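Local coordinates for ABC transporter substrate-binding protein (Rhizobium radiobacter, PDB 6TFX) that captures the mannityl-opine mannopinic acid as the solute-binding protein of an ABC transporter, for import into the bacterium, at residues A[369-374]-A[382-387]. Residues are numbered along the deposited sequence; the frame is centred on the assembly and turned at random.
Sequences AWHQMI and VLYGAA. With N72 ((2~{R})-2-[[(3~{R},4~{R},5~{S})-3,4,5,6-tetrakis(oxidanyl)-2-oxidanylidene-hexyl]amino]pentanedioic acid), chain C.
His371 and Tyr384 meet at the opine pocket of this periplasmic binding-protein fold, where helix 367-374 packs beside strand 381-386, the partner of strand 240-255 in the mixed sheet. Their rings stand steeply to each other, with His371 CE1 3.2 Å from Tyr384 OH. Each gives one hydrogen bond to a different carboxylate of the bound opine. His371 NE2 donates to O of the opine at 2.8 Å, with a bent N-H...O angle of 142°. Tyr384 OH donates to OE2 of the opine at 2.6 Å, and OE2 lies in the plane of the tyrosine ring. Arg375 bonds to both residues, through His371 ND1 and Tyr384 OH, which leaves NE2 to donate to the ligand; its positive charge probably also favours the bound carboxylates.

Apolar packing extends the contact toward Val382. With CG anti to its backbone N (chi1 168°), Trp370 sends its six-membered ring toward the strand. There its CH2 meets Tyr384 CD1, the two rings only slightly inclined and neither over the other's face. Ile374 CG1 lies between the backbone N and the carbonyl carbon (chi1 62°); Ile374 CD1 rests against an indole face near its rim and is 3.7 Å from Tyr384 CD1, at that ring's edge. Val382 CG1 closes on the same methyl. Among polar contacts, Trp370 NE1 bonds to Val335 O and more weakly to a water that also accepts from Leu383 N, while the indole edge places Trp370 CZ2 3.2 Å from Leu383 O.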
ATOM      1  N   ALA A 369      -2.312 -15.197  -2.757  1.00 16.40           N
ATOM      2  CA  ALA A 369      -1.485 -16.383  -2.482  1.00 16.44           C
ATOM      3  C   ALA A 369      -0.003 -16.040  -2.679  1.00 18.37           C
ATOM      4  O   ALA A 369       0.856 -16.539  -1.944  1.00 19.14           O
ATOM      5  CB  ALA A 369      -1.871 -17.519  -3.422  1.00 18.00           C
ATOM      6  N   TRP A 370       0.301 -15.226  -3.726  1.00 15.22           N
ATOM      7  CA  TRP A 370       1.667 -14.794  -4.018  1.00 15.23           C
ATOM      8  C   TRP A 370       2.202 -13.970  -2.819  1.00 16.76           C
ATOM      9  O   TRP A 370       3.326 -14.212  -2.383  1.00 16.81           O
ATOM     10  CB  TRP A 370       1.662 -13.963  -5.297  1.00 16.09           C
ATOM     11  CG  TRP A 370       2.939 -13.227  -5.574  1.00 16.08           C
ATOM     12  CD1 TRP A 370       4.092 -13.733  -6.110  1.00 18.83           C
ATOM     13  CD2 TRP A 370       3.173 -11.837  -5.341  1.00 14.56           C
ATOM     14  NE1 TRP A 370       5.028 -12.729  -6.251  1.00 16.88           N
ATOM     15  CE2 TRP A 370       4.484 -11.549  -5.800  1.00 17.18           C
ATOM     16  CE3 TRP A 370       2.387 -10.794  -4.819  1.00 15.19           C
ATOM     17  CZ2 TRP A 370       5.036 -10.256  -5.733  1.00 16.02           C
ATOM     18  CZ3 TRP A 370       2.903  -9.509  -4.806  1.00 15.72           C
ATOM     19  CH2 TRP A 370       4.230  -9.253  -5.224  1.00 15.70           C
ATOM     20  N   HIS A 371       1.378 -13.054  -2.264  1.00 15.83           N
ATOM     21  CA  HIS A 371       1.762 -12.268  -1.081  1.00 14.60           C
ATOM     22  C   HIS A 371       2.164 -13.191   0.074  1.00 16.98           C
ATOM     23  O   HIS A 371       3.083 -12.873   0.809  1.00 17.77           O
ATOM     24  CB  HIS A 371       0.593 -11.369  -0.616  1.00 15.41           C
ATOM     25  CG  HIS A 371       0.633 -10.010  -1.216  1.00 16.60           C
ATOM     26  ND1 HIS A 371       1.446  -9.019  -0.689  1.00 16.62           N
ATOM     27  CD2 HIS A 371      -0.011  -9.514  -2.301  1.00 17.06           C
ATOM     28  CE1 HIS A 371       1.261  -7.946  -1.457  1.00 16.02           C
ATOM     29  NE2 HIS A 371       0.398  -8.194  -2.435  1.00 14.89           N
ATOM     30  N   GLN A 372       1.462 -14.317   0.241  1.00 15.89           N
ATOM     31  CA  GLN A 372       1.794 -15.266   1.311  1.00 16.18           C
ATOM     32  C   GLN A 372       3.111 -15.988   0.973  1.00 18.22           C
ATOM     33  O   GLN A 372       3.950 -16.162   1.847  1.00 18.74           O
ATOM     34  CB  GLN A 372       0.653 -16.282   1.447  1.00 17.93           C
ATOM     35  CG  GLN A 372       0.793 -17.194   2.654  1.00 33.97           C
ATOM     36  CD  GLN A 372      -0.359 -18.157   2.731  1.00 55.58           C
ATOM     37  OE1 GLN A 372      -0.290 -19.264   2.201  1.00 53.66           O
ATOM     38  NE2 GLN A 372      -1.444 -17.762   3.390  1.00 43.88           N
ATOM     39  N   MET A 373       3.281 -16.418  -0.296  1.00 15.69           N
ATOM     40  CA  MET A 373       4.480 -17.148  -0.726  1.00 15.22           C
ATOM     41  C   MET A 373       5.741 -16.338  -0.583  1.00 16.32           C
ATOM     42  O   MET A 373       6.722 -16.836  -0.046  1.00 18.45           O
ATOM     43  CB  MET A 373       4.349 -17.638  -2.166  1.00 18.61           C
ATOM     44  CG  MET A 373       3.349 -18.748  -2.310  1.00 24.04           C
ATOM     45  SD  MET A 373       3.387 -19.375  -4.015  1.00 29.73           S
ATOM     46  CE  MET A 373       4.901 -20.230  -4.042  1.00 27.11           C
ATOM     47  N   ILE A 374       5.725 -15.074  -1.014  1.00 14.19           N
ATOM     48  CA  ILE A 374       6.960 -14.275  -0.923  1.00 13.74           C
ATOM     49  C   ILE A 374       7.369 -14.025   0.518  1.00 17.57           C
ATOM     50  O   ILE A 374       8.555 -13.872   0.798  1.00 17.22           O
ATOM     51  CB  ILE A 374       6.830 -12.981  -1.746  1.00 15.26           C
ATOM     52  CG1 ILE A 374       5.677 -12.095  -1.207  1.00 14.66           C
ATOM     53  CG2 ILE A 374       6.626 -13.336  -3.242  1.00 17.09           C
ATOM     54  CD1 ILE A 374       5.508 -10.783  -2.013  1.00 15.17           C
ATOM     55  N   VAL A 382      11.808 -10.741  -5.997  1.00 13.79           N
ATOM     56  CA  VAL A 382      10.405 -10.388  -5.789  1.00 13.28           C
ATOM     57  C   VAL A 382      10.117  -9.066  -6.471  1.00 15.61           C
ATOM     58  O   VAL A 382      10.745  -8.061  -6.128  1.00 15.33           O
ATOM     59  CB  VAL A 382      10.095 -10.302  -4.254  1.00 15.30           C
ATOM     60  CG1 VAL A 382       8.673  -9.783  -4.012  1.00 14.69           C
ATOM     61  CG2 VAL A 382      10.301 -11.660  -3.554  1.00 15.78           C
ATOM     62  N   LEU A 383       9.177  -9.056  -7.421  1.00 13.79           N
ATOM     63  CA  LEU A 383       8.762  -7.810  -8.080  1.00 12.75           C
ATOM     64  C   LEU A 383       7.563  -7.321  -7.226  1.00 14.13           C
ATOM     65  O   LEU A 383       6.465  -7.907  -7.300  1.00 13.91           O
ATOM     66  CB  LEU A 383       8.343  -8.093  -9.544  1.00 13.71           C
ATOM     67  CG  LEU A 383       7.693  -6.895 -10.257  1.00 19.10           C
ATOM     68  CD1 LEU A 383       8.663  -5.734 -10.355  1.00 18.13           C
ATOM     69  CD2 LEU A 383       7.170  -7.313 -11.626  1.00 19.18           C
ATOM     70  N   TYR A 384       7.776  -6.270  -6.432  1.00 13.65           N
ATOM     71  CA  TYR A 384       6.764  -5.776  -5.498  1.00 12.62           C
ATOM     72  C   TYR A 384       6.538  -4.293  -5.828  1.00 15.54           C
ATOM     73  O   TYR A 384       7.497  -3.559  -6.107  1.00 14.91           O
ATOM     74  CB  TYR A 384       7.326  -5.882  -4.071  1.00 14.01           C
ATOM     75  CG  TYR A 384       6.270  -5.906  -2.986  1.00 12.63           C
ATOM     76  CD1 TYR A 384       5.659  -7.105  -2.606  1.00 13.30           C
ATOM     77  CD2 TYR A 384       5.881  -4.731  -2.337  1.00 13.28           C
ATOM     78  CE1 TYR A 384       4.699  -7.133  -1.594  1.00 13.62           C
ATOM     79  CE2 TYR A 384       4.908  -4.746  -1.338  1.00 14.31           C
ATOM     80  CZ  TYR A 384       4.292  -5.947  -0.997  1.00 13.99           C
ATOM     81  OH  TYR A 384       3.385  -6.012   0.028  1.00 14.43           O
ATOM     82  N   GLY A 385       5.288  -3.852  -5.746  1.00 13.48           N
ATOM     83  CA  GLY A 385       4.976  -2.451  -6.025  1.00 12.81           C
ATOM     84  C   GLY A 385       4.156  -1.880  -4.891  1.00 14.88           C
ATOM     85  O   GLY A 385       3.093  -2.420  -4.566  1.00 15.44           O
ATOM     86  N   ALA A 386       4.630  -0.796  -4.273  1.00 12.39           N
ATOM     87  CA  ALA A 386       3.887  -0.231  -3.136  1.00 13.70           C
ATOM     88  C   ALA A 386       4.334   1.186  -2.860  1.00 15.32           C
ATOM     89  O   ALA A 386       5.406   1.607  -3.305  1.00 15.00           O
ATOM     90  CB  ALA A 386       4.158  -1.056  -1.881  1.00 15.15           C
ATOM     91  N   ALA A 387       3.509   1.891  -2.079  1.00 13.72           N
ATOM     92  CA  ALA A 387       3.848   3.202  -1.531  1.00 12.50           C
ATOM     93  C   ALA A 387       3.604   3.135  -0.024  1.00 15.71           C
ATOM     94  O   ALA A 387       2.817   2.296   0.443  1.00 16.18           O
ATOM     95  CB  ALA A 387       3.005   4.321  -2.149  1.00 13.93           C
TER
HETATM   96  OAB N72 C 601       2.155  -2.297 -12.868  1.00 21.50           O
HETATM   97  CAF N72 C 601       2.533  -2.319 -11.477  1.00 20.18           C
HETATM   98  CAG N72 C 601       1.489  -2.902 -10.466  1.00 24.02           C
HETATM   99  OAC N72 C 601       0.207  -3.006 -10.996  1.00 19.48           O
HETATM  100  CAH N72 C 601       1.679  -2.305  -9.070  1.00 18.82           C
HETATM  101  OAM N72 C 601       2.436  -1.175  -8.857  1.00 15.25           O
HETATM  102  CAI N72 C 601       0.714  -1.895  -7.975  1.00 24.60           C
HETATM  103  OAD N72 C 601      -0.504  -1.444  -8.527  1.00 17.85           O
HETATM  104  CAJ N72 C 601       0.658  -2.905  -6.855  1.00 17.64           C
HETATM  105  OAE N72 C 601       1.655  -3.651  -6.678  1.00 16.87           O
HETATM  106  CAK N72 C 601      -0.629  -3.047  -5.993  1.00 16.54           C
HETATM  107  N   N72 C 601      -0.406  -2.585  -4.644  1.00 16.42           N
HETATM  108  CA  N72 C 601      -0.461  -3.456  -3.531  1.00 24.14           C
HETATM  109  C   N72 C 601      -0.462  -4.939  -3.777  1.00 18.56           C
HETATM  110  O   N72 C 601       0.483  -5.822  -3.849  1.00 16.41           O
HETATM  111  CB  N72 C 601       0.489  -2.958  -2.438  1.00 20.82           C
HETATM  112  CG  N72 C 601       1.021  -3.943  -1.396  1.00 16.80           C
HETATM  113  CD  N72 C 601       1.351  -3.286  -0.053  1.00 18.84           C
HETATM  114  OE1 N72 C 601       0.722  -2.260   0.363  1.00 17.16           O
HETATM  115  OE2 N72 C 601       2.253  -3.792   0.650  1.00 16.65           O
HETATM  116  OXT N72 C 601      -1.678  -5.193  -3.845  1.00 17.33           O
HETATM  117  O   HOH W   1       7.553 -11.420  -7.979  1.00 18.00           O